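PDB 4GYV: FERM, RhoGEF and pleckstrin domain-containing protein 2 from Mus musculus, which acts as a guanine nucleotide exchange factor that activates RAC1, helping to remodel the actin cytoskeleton and to regulate integrin signalling and cell adhesion. Local coordinates for residues A[6-11]-A[165-170]; A[67-72]-A[92-97]; A[88-93]-A[178-183]. One frame throughout, in Å; residues are numbered along the deposited sequence.

How the contacts relate
The three contacts lie on the same side of the chain's centre, toward one end of the DH domain. Contacts 2 and 3 have centres about 9 Å apart and share G92 and D93, so helix 92-102 is held by helix 56-77 on one flank and by helix 178-194 on another. R72 NH1 of contact 2 also lies 2.9 Å from R90 O of contact 3, a probable hydrogen bond. Contact 1, its centre about 10 Å from that of contact 3, is tied to the other two by L167, whose CD1 lies 3.7 Å from I91 CG2 and 3.5 Å from L95 CD1 of contact 2. C168 and C181 extend this packing between helices 152-170 and 178-194.

Contact 1: residues A[6-11]-A[165-170]; sequences DEAYFI and SRLCAH
I11 lodges between R166 and L167 where helix 7-39 starts and helix 152-170 ends, the short segments running antiparallel with axes 10.0 Å apart. From its buried CB, which L167 CD2 approaches, I11 sends two branches different ways. CG2 of I11, anti to the backbone N, rests 3.8 Å from L167 CG. I11 CG1 turns to the guanidinium, 3.4 Å from R166 NH2, and carries CD1 back to the opposite helix, 3.8 Å from L167 N and close to R166 CB. The R166 chain, bent at chi2 and chi3, reaches past I11 to a salt bridge with E14, nearly one turn further along helix 7-39. At the end of helix 152-170, the H170 ring lies beside the first turn of helix 7-39. E7 CB sits over its face in a CH-pi contact, 4.1 Å from the centroid, and A8 N is 3.7 Å above the ring plane, offset toward the rim. The N-cap D6 completes this turn, its OD1 taking a weak capping bond of 3.0 Å from A8 N. F10 stacks on H159 of the second subunit. Pairing the long first helix, 7-39, with helix 152-170 is characteristic of the elongated, all-helical DH bundle; as in related DH domains, these two helices probably supply much of the surface that meets the Rho-family GTPase.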
loop_
_atom_site.group_PDB
_atom_site.type_symbol
_atom_site.label_atom_id
_atom_site.label_comp_id
_atom_site.label_asym_id
_atom_site.label_seq_id
_atom_site.Cartn_x
_atom_site.Cartn_y
_atom_site.Cartn_z
ATOM N N ASP A 6 -4.898 -26.709 3.873
ATOM C CA ASP A 6 -4.423 -26.545 5.254
ATOM C C ASP A 6 -5.127 -25.402 5.999
ATOM O O ASP A 6 -4.854 -24.224 5.737
ATOM C CB ASP A 6 -2.918 -26.257 5.216
ATOM C CG ASP A 6 -2.257 -26.273 6.595
ATOM O OD1 ASP A 6 -2.942 -26.487 7.623
ATOM O OD2 ASP A 6 -1.020 -26.072 6.632
ATOM N N GLU A 7 -6.000 -25.741 6.943
ATOM C CA GLU A 7 -6.709 -24.707 7.678
ATOM C C GLU A 7 -5.776 -23.877 8.572
ATOM O O GLU A 7 -5.999 -22.677 8.787
ATOM C CB GLU A 7 -7.883 -25.279 8.472
ATOM C CG GLU A 7 -8.697 -24.191 9.162
ATOM C CD GLU A 7 -10.027 -24.679 9.707
ATOM O OE1 GLU A 7 -10.655 -23.893 10.472
ATOM O OE2 GLU A 7 -10.434 -25.828 9.361
ATOM N N ALA A 8 -4.718 -24.498 9.075
ATOM C CA ALA A 8 -3.780 -23.744 9.887
ATOM C C ALA A 8 -3.134 -22.661 9.038
ATOM O O ALA A 8 -3.000 -21.529 9.492
ATOM C CB ALA A 8 -2.744 -24.642 10.526
ATOM N N TYR A 9 -2.762 -22.985 7.796
ATOM C CA TYR A 9 -2.177 -21.966 6.923
ATOM C C TYR A 9 -3.150 -20.796 6.728
ATOM O O TYR A 9 -2.763 -19.640 6.872
ATOM C CB TYR A 9 -1.670 -22.519 5.577
ATOM C CG TYR A 9 -1.313 -21.400 4.622
ATOM C CD1 TYR A 9 -0.170 -20.653 4.804
ATOM C CD2 TYR A 9 -2.160 -21.043 3.582
ATOM C CE1 TYR A 9 0.133 -19.589 3.963
ATOM C CE2 TYR A 9 -1.861 -19.991 2.742
ATOM C CZ TYR A 9 -0.716 -19.262 2.931
ATOM O OH TYR A 9 -0.421 -18.196 2.092
ATOM N N PHE A 10 -4.416 -21.092 6.435
ATOM C CA PHE A 10 -5.407 -20.028 6.254
ATOM C C PHE A 10 -5.571 -19.124 7.474
ATOM O O PHE A 10 -5.624 -17.917 7.342
ATOM C CB PHE A 10 -6.750 -20.580 5.816
ATOM C CG PHE A 10 -6.733 -21.205 4.446
ATOM C CD1 PHE A 10 -6.341 -20.474 3.338
ATOM C CD2 PHE A 10 -7.141 -22.523 4.255
ATOM C CE1 PHE A 10 -6.331 -21.048 2.067
ATOM C CE2 PHE A 10 -7.141 -23.097 2.988
ATOM C CZ PHE A 10 -6.724 -22.364 1.895
ATOM N N ILE A 11 -5.628 -19.693 8.666
ATOM C CA ILE A 11 -5.755 -18.861 9.856
ATOM C C ILE A 11 -4.538 -17.966 9.990
ATOM O O ILE A 11 -4.669 -16.773 10.231
ATOM C CB ILE A 11 -5.934 -19.698 11.121
ATOM C CG1 ILE A 11 -7.227 -20.476 11.050
ATOM C CG2 ILE A 11 -5.941 -18.821 12.359
ATOM C CD1 ILE A 11 -7.248 -21.614 12.032
ATOM N N SER A 165 -8.612 -19.578 19.056
ATOM C CA SER A 165 -9.599 -20.614 19.292
ATOM C C SER A 165 -9.710 -21.547 18.113
ATOM O O SER A 165 -9.858 -22.751 18.283
ATOM C CB SER A 165 -10.956 -20.004 19.578
ATOM O OG SER A 165 -10.942 -19.430 20.866
ATOM N N ARG A 166 -9.639 -20.993 16.914
ATOM C CA ARG A 166 -9.834 -21.799 15.727
ATOM C C ARG A 166 -8.648 -22.725 15.522
ATOM O O ARG A 166 -8.815 -23.904 15.165
ATOM C CB ARG A 166 -10.003 -20.906 14.521
ATOM C CG ARG A 166 -10.984 -19.781 14.719
ATOM C CD ARG A 166 -11.949 -19.688 13.546
ATOM N NE ARG A 166 -11.258 -19.713 12.260
ATOM C CZ ARG A 166 -10.732 -18.641 11.682
ATOM N NH1 ARG A 166 -10.830 -17.437 12.273
ATOM N NH2 ARG A 166 -10.131 -18.781 10.504
ATOM N N LEU A 167 -7.454 -22.179 15.744
ATOM C CA LEU A 167 -6.219 -22.949 15.664
ATOM C C LEU A 167 -6.259 -24.083 16.670
ATOM O O LEU A 167 -5.970 -25.222 16.330
ATOM C CB LEU A 167 -4.988 -22.073 15.935
ATOM C CG LEU A 167 -4.384 -21.289 14.774
ATOM C CD1 LEU A 167 -3.227 -20.432 15.255
ATOM C CD2 LEU A 167 -3.921 -22.240 13.693
ATOM N N CYS A 168 -6.613 -23.768 17.914
ATOM C CA CYS A 168 -6.616 -24.776 18.956
ATOM C C CYS A 168 -7.608 -25.855 18.609
ATOM O O CYS A 168 -7.320 -27.044 18.731
ATOM C CB CYS A 168 -6.928 -24.158 20.305
ATOM S SG CYS A 168 -5.529 -23.280 21.007
ATOM N N ALA A 169 -8.769 -25.435 18.131
ATOM C CA ALA A 169 -9.783 -26.373 17.678
ATOM C C ALA A 169 -9.330 -27.207 16.482
ATOM O O ALA A 169 -9.816 -28.299 16.267
ATOM C CB ALA A 169 -11.033 -25.640 17.348
ATOM N N HIS A 170 -8.406 -26.689 15.691
ATOM C CA HIS A 170 -8.011 -27.373 14.472
ATOM C C HIS A 170 -6.956 -28.449 14.715
ATOM O O HIS A 170 -7.051 -29.565 14.204
ATOM C CB HIS A 170 -7.493 -26.366 13.452
ATOM C CG HIS A 170 -6.689 -26.992 12.359
ATOM N ND1 HIS A 170 -7.265 -27.715 11.337
ATOM C CD2 HIS A 170 -5.352 -27.033 12.145
ATOM C CE1 HIS A 170 -6.316 -28.157 10.530
ATOM N NE2 HIS A 170 -5.146 -27.760 10.999
#

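Contact 2: residues A[67-72]-A[92-97]; sequences HEVEQR and GDILLR
Two neighbouring antiparallel helices of the DH bundle, 56-77 and 92-102, meet here through R72, E68, D93, I94 and R97, the N-to-C directions of their short segments 178° apart and their axes 10.2 Å apart. Two salt bridges flank I94, the apolar residue between them. Its CG2 lies near E68 CB and 4.2 Å from V69 CG2, while V69 also leans on L16 of helix 7-39. Toward one end, the E68 chain runs extended beyond CG to R97, which bends at chi3 to meet it. E68 OE1 forms a salt bridge with R97; R97 NE gives it a weak bond of 3.0 Å, and the still shorter separation from R97 NH1 is doubtful in its exact length. N98 also donates to this oxygen. Toward the other end, R72 grips D93 end-on with two nitrogens, the guanidinium and carboxylate nearly coplanar. R72 NH1 meets the syn lone pair of D93 OD1 at 2.9 Å, and R72 NH2 reaches D93 OD2 at 2.9 Å, only 2° out of the guanidinium plane. I94 CD1 sits over one face of the R72 guanidinium, 3.5 Å from its plane and over its centre.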
loop_
_atom_site.group_PDB
_atom_site.type_symbol
_atom_site.label_atom_id
_atom_site.label_comp_id
_atom_site.label_asym_id
_atom_site.label_seq_id
_atom_site.Cartn_x
_atom_site.Cartn_y
_atom_site.Cartn_z
ATOM N N HIS A 67 5.850 -7.898 12.288
ATOM C CA HIS A 67 7.151 -8.187 11.711
ATOM C C HIS A 67 7.477 -9.670 11.794
ATOM O O HIS A 67 8.015 -10.258 10.854
ATOM C CB HIS A 67 8.217 -7.385 12.422
ATOM C CG HIS A 67 9.571 -7.547 11.823
ATOM N ND1 HIS A 67 10.516 -8.407 12.349
ATOM C CD2 HIS A 67 10.134 -6.978 10.731
ATOM C CE1 HIS A 67 11.610 -8.348 11.616
ATOM N NE2 HIS A 67 11.403 -7.491 10.629
ATOM N N GLU A 68 7.134 -10.262 12.932
ATOM C CA GLU A 68 7.418 -11.654 13.184
ATOM C C GLU A 68 6.478 -12.543 12.371
ATOM O O GLU A 68 6.904 -13.537 11.775
ATOM C CB GLU A 68 7.315 -11.932 14.673
ATOM C CG GLU A 68 8.485 -11.389 15.474
ATOM C CD GLU A 68 8.366 -11.675 16.970
ATOM O OE1 GLU A 68 7.782 -12.712 17.340
ATOM O OE2 GLU A 68 8.836 -10.850 17.784
ATOM N N VAL A 69 5.208 -12.163 12.316
ATOM C CA VAL A 69 4.236 -12.938 11.560
ATOM C C VAL A 69 4.563 -12.926 10.070
ATOM O O VAL A 69 4.416 -13.936 9.395
ATOM C CB VAL A 69 2.795 -12.458 11.812
ATOM C CG1 VAL A 69 1.840 -13.182 10.931
ATOM C CG2 VAL A 69 2.408 -12.697 13.260
ATOM N N GLU A 70 5.045 -11.797 9.571
ATOM C CA GLU A 70 5.359 -11.660 8.152
ATOM C C GLU A 70 6.535 -12.523 7.710
ATOM O O GLU A 70 6.511 -13.101 6.611
ATOM C CB GLU A 70 5.648 -10.199 7.820
ATOM C CG GLU A 70 4.527 -9.534 7.048
ATOM C CD GLU A 70 4.657 -8.023 7.000
ATOM O OE1 GLU A 70 5.720 -7.495 7.425
ATOM O OE2 GLU A 70 3.687 -7.376 6.534
ATOM N N GLN A 71 7.566 -12.585 8.554
ATOM C CA GLN A 71 8.751 -13.374 8.272
ATOM C C GLN A 71 8.296 -14.797 8.103
ATOM O O GLN A 71 8.658 -15.482 7.147
ATOM C CB GLN A 71 9.677 -13.364 9.471
ATOM C CG GLN A 71 10.879 -12.448 9.431
ATOM C CD GLN A 71 11.882 -12.841 10.516
ATOM O OE1 GLN A 71 11.840 -12.334 11.641
ATOM N NE2 GLN A 71 12.763 -13.780 10.191
ATOM N N ARG A 72 7.487 -15.229 9.065
ATOM C CA ARG A 72 7.143 -16.624 9.210
ATOM C C ARG A 72 6.271 -17.057 8.055
ATOM O O ARG A 72 6.516 -18.090 7.453
ATOM C CB ARG A 72 6.456 -16.869 10.546
ATOM C CG ARG A 72 5.917 -18.262 10.720
ATOM C CD ARG A 72 7.027 -19.287 10.681
ATOM N NE ARG A 72 8.004 -19.062 11.739
ATOM C CZ ARG A 72 7.879 -19.486 12.997
ATOM N NH1 ARG A 72 6.817 -20.175 13.394
ATOM N NH2 ARG A 72 8.825 -19.210 13.875
ATOM N N GLY A 92 2.371 -20.944 16.082
ATOM C CA GLY A 92 2.036 -20.934 17.498
ATOM C C GLY A 92 3.112 -20.417 18.431
ATOM O O GLY A 92 2.811 -19.822 19.458
ATOM N N ASP A 93 4.369 -20.659 18.084
ATOM C CA ASP A 93 5.481 -20.167 18.887
ATOM C C ASP A 93 5.481 -18.649 18.919
ATOM O O ASP A 93 5.734 -18.044 19.963
ATOM C CB ASP A 93 6.818 -20.670 18.338
ATOM C CG ASP A 93 6.924 -20.538 16.825
ATOM O OD1 ASP A 93 5.876 -20.533 16.135
ATOM O OD2 ASP A 93 8.063 -20.453 16.324
ATOM N N ILE A 94 5.186 -18.052 17.765
ATOM C CA ILE A 94 5.152 -16.610 17.615
ATOM C C ILE A 94 3.954 -16.029 18.372
ATOM O O ILE A 94 4.106 -15.097 19.160
ATOM C CB ILE A 94 5.141 -16.236 16.124
ATOM C CG1 ILE A 94 6.449 -16.687 15.494
ATOM C CG2 ILE A 94 4.936 -14.739 15.907
ATOM C CD1 ILE A 94 6.548 -16.355 14.075
ATOM N N LEU A 95 2.780 -16.607 18.152
ATOM C CA LEU A 95 1.584 -16.209 18.878
ATOM C C LEU A 95 1.800 -16.248 20.381
ATOM O O LEU A 95 1.375 -15.356 21.121
ATOM C CB LEU A 95 0.420 -17.127 18.519
ATOM C CG LEU A 95 0.035 -17.121 17.046
ATOM C CD1 LEU A 95 -1.104 -18.063 16.807
ATOM C CD2 LEU A 95 -0.332 -15.723 16.602
ATOM N N LEU A 96 2.454 -17.296 20.842
ATOM C CA LEU A 96 2.613 -17.471 22.265
ATOM C C LEU A 96 3.540 -16.420 22.809
ATOM O O LEU A 96 3.295 -15.865 23.866
ATOM C CB LEU A 96 3.180 -18.837 22.551
ATOM C CG LEU A 96 3.678 -19.061 23.967
ATOM C CD1 LEU A 96 2.519 -19.001 24.910
ATOM C CD2 LEU A 96 4.366 -20.397 24.032
ATOM N N ARG A 97 4.621 -16.155 22.092
ATOM C CA ARG A 97 5.558 -15.128 22.527
ATOM C C ARG A 97 4.819 -13.780 22.611
ATOM O O ARG A 97 4.827 -13.117 23.640
ATOM C CB ARG A 97 6.779 -15.074 21.594
ATOM C CG ARG A 97 7.796 -13.973 21.911
ATOM C CD ARG A 97 9.124 -14.125 21.157
ATOM N NE ARG A 97 8.971 -14.035 19.706
ATOM C CZ ARG A 97 9.182 -15.045 18.856
ATOM N NH1 ARG A 97 9.012 -14.864 17.543
ATOM N NH2 ARG A 97 9.576 -16.237 19.304
#

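Contact 3: residues A[88-93]-A[178-183]; sequences HQRIGD and YADCHE
D180 OD2 draws R90 NH2 to 3.2 Å, closing a salt bridge whose hydrogen bond is weak, with an angle of 127° at the proton. The oxygen comes to the edge of the guanidinium, near its plane, although the carboxylate as a whole is turned 35° from that plane. R90 can reach it because its chain runs extended from CG to NE, after a first torsion that places CG between the backbone N and the carbonyl carbon (chi1 55°). The same guanidinium lies against D93, whose CG stands 3.3 Å above its plane, over the centre. R90 NH1 is 3.0 Å from D93 OD2, but that oxygen is well out of plane, so the attraction is one of charge alone. R90, D93 and D180 thus form a salt-bridge network, which R72 of helix 56-77 joins through D93. Within the DH bundle it joins the loop before helix 92-102, and that helix's first turn, to the first turn of helix 178-194, with I91 as N-cap residue of helix 92-102. D177, just ahead of helix 178-194, accepts from the backbone N atoms of both I91 and G92. The two segments come closest at G92, where G92 CA lies 4.7 Å from C181 CA; with no side chain on G92, D180 CB can pack 3.5 Å from G92 C, and the C181 sulfur rests against G92 CA. C181 also touches L167 and C168 of helix 152-170, and D180 touches L96 one turn along helix 92-102.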
loop_
_atom_site.group_PDB
_atom_site.type_symbol
_atom_site.label_atom_id
_atom_site.label_comp_id
_atom_site.label_asym_id
_atom_site.label_seq_id
_atom_site.Cartn_x
_atom_site.Cartn_y
_atom_site.Cartn_z
ATOM N N HIS A 88 9.013 -23.963 9.829
ATOM C CA HIS A 88 8.479 -22.911 8.973
ATOM C C HIS A 88 6.980 -23.003 8.828
ATOM O O HIS A 88 6.345 -22.025 8.490
ATOM C CB HIS A 88 9.095 -22.963 7.572
ATOM C CG HIS A 88 10.533 -22.553 7.519
ATOM N ND1 HIS A 88 11.256 -22.544 6.350
ATOM C CD2 HIS A 88 11.381 -22.137 8.488
ATOM C CE1 HIS A 88 12.490 -22.147 6.598
ATOM N NE2 HIS A 88 12.593 -21.893 7.889
ATOM N N GLN A 89 6.401 -24.179 9.043
ATOM C CA GLN A 89 4.976 -24.322 8.757
ATOM C C GLN A 89 4.109 -24.344 9.999
ATOM O O GLN A 89 3.263 -25.223 10.199
ATOM C CB GLN A 89 4.741 -25.479 7.810
ATOM C CG GLN A 89 5.306 -25.097 6.473
ATOM C CD GLN A 89 5.374 -26.203 5.467
ATOM O OE1 GLN A 89 4.789 -27.265 5.654
ATOM N NE2 GLN A 89 6.096 -25.956 4.371
ATOM N N ARG A 90 4.320 -23.323 10.822
ATOM C CA ARG A 90 3.576 -23.172 12.055
ATOM C C ARG A 90 3.653 -21.731 12.490
ATOM O O ARG A 90 4.411 -20.959 11.920
ATOM C CB ARG A 90 4.149 -24.076 13.126
ATOM C CG ARG A 90 5.586 -23.868 13.331
ATOM C CD ARG A 90 5.983 -24.440 14.643
ATOM N NE ARG A 90 7.278 -23.927 15.081
ATOM C CZ ARG A 90 7.624 -23.843 16.361
ATOM N NH1 ARG A 90 8.828 -23.363 16.693
ATOM N NH2 ARG A 90 6.745 -24.231 17.302
ATOM N N ILE A 91 2.877 -21.380 13.509
ATOM C CA ILE A 91 2.689 -19.986 13.878
ATOM C C ILE A 91 2.606 -19.830 15.398
ATOM O O ILE A 91 2.774 -18.727 15.938
ATOM C CB ILE A 91 1.398 -19.442 13.230
ATOM C CG1 ILE A 91 1.323 -17.928 13.333
ATOM C CG2 ILE A 91 0.178 -20.052 13.904
ATOM C CD1 ILE A 91 2.412 -17.249 12.621
ATOM N N GLY A 92 2.371 -20.944 16.082
ATOM C CA GLY A 92 2.036 -20.934 17.498
ATOM C C GLY A 92 3.112 -20.417 18.431
ATOM O O GLY A 92 2.811 -19.822 19.458
ATOM N N ASP A 93 4.369 -20.659 18.084
ATOM C CA ASP A 93 5.481 -20.167 18.887
ATOM C C ASP A 93 5.481 -18.649 18.919
ATOM O O ASP A 93 5.734 -18.044 19.963
ATOM C CB ASP A 93 6.818 -20.670 18.338
ATOM C CG ASP A 93 6.924 -20.538 16.825
ATOM O OD1 ASP A 93 5.876 -20.533 16.135
ATOM O OD2 ASP A 93 8.063 -20.453 16.324
ATOM N N TYR A 178 0.431 -27.661 18.581
ATOM C CA TYR A 178 -0.659 -27.765 19.551
ATOM C C TYR A 178 -0.375 -27.029 20.855
ATOM O O TYR A 178 -1.119 -26.132 21.232
ATOM C CB TYR A 178 -0.988 -29.226 19.831
ATOM C CG TYR A 178 -2.242 -29.443 20.642
ATOM C CD1 TYR A 178 -3.490 -29.429 20.038
ATOM C CD2 TYR A 178 -2.175 -29.688 22.007
ATOM C CE1 TYR A 178 -4.639 -29.641 20.776
ATOM C CE2 TYR A 178 -3.312 -29.897 22.751
ATOM C CZ TYR A 178 -4.541 -29.877 22.135
ATOM O OH TYR A 178 -5.680 -30.089 22.882
ATOM N N ALA A 179 0.714 -27.396 21.523
ATOM C CA ALA A 179 1.052 -26.846 22.837
ATOM C C ALA A 179 1.253 -25.340 22.842
ATOM O O ALA A 179 0.786 -24.647 23.752
ATOM C CB ALA A 179 2.274 -27.491 23.345
ATOM N N ASP A 180 1.978 -24.836 21.848
ATOM C CA ASP A 180 2.236 -23.417 21.799
ATOM C C ASP A 180 0.932 -22.655 21.580
ATOM O O ASP A 180 0.757 -21.560 22.096
ATOM C CB ASP A 180 3.257 -23.080 20.701
ATOM C CG ASP A 180 4.690 -23.447 21.079
ATOM O OD1 ASP A 180 4.983 -23.653 22.279
ATOM O OD2 ASP A 180 5.535 -23.510 20.160
ATOM N N CYS A 181 0.007 -23.228 20.822
ATOM C CA CYS A 181 -1.219 -22.509 20.504
ATOM C C CYS A 181 -2.142 -22.482 21.695
ATOM O O CYS A 181 -2.784 -21.468 21.972
ATOM C CB CYS A 181 -1.925 -23.129 19.308
ATOM S SG CYS A 181 -1.189 -22.645 17.739
ATOM N N HIS A 182 -2.204 -23.601 22.404
ATOM C CA HIS A 182 -3.026 -23.677 23.597
ATOM C C HIS A 182 -2.496 -22.723 24.647
ATOM O O HIS A 182 -3.264 -22.018 25.304
ATOM C CB HIS A 182 -3.119 -25.114 24.121
ATOM C CG HIS A 182 -4.241 -25.901 23.511
ATOM N ND1 HIS A 182 -5.426 -26.145 24.173
ATOM C CD2 HIS A 182 -4.369 -26.478 22.291
ATOM C CE1 HIS A 182 -6.232 -26.845 23.392
ATOM N NE2 HIS A 182 -5.614 -27.060 22.244
ATOM N N GLU A 183 -1.179 -22.682 24.783
ATOM C CA GLU A 183 -0.551 -21.758 25.713
ATOM C C GLU A 183 -0.909 -20.315 25.369
ATOM O O GLU A 183 -1.312 -19.539 26.234
ATOM C CB GLU A 183 0.965 -21.964 25.732
ATOM C CG GLU A 183 1.442 -22.832 26.865
ATOM C CD GLU A 183 0.857 -22.379 28.184
ATOM O OE1 GLU A 183 0.325 -23.235 28.931
ATOM O OE2 GLU A 183 0.922 -21.159 28.468
#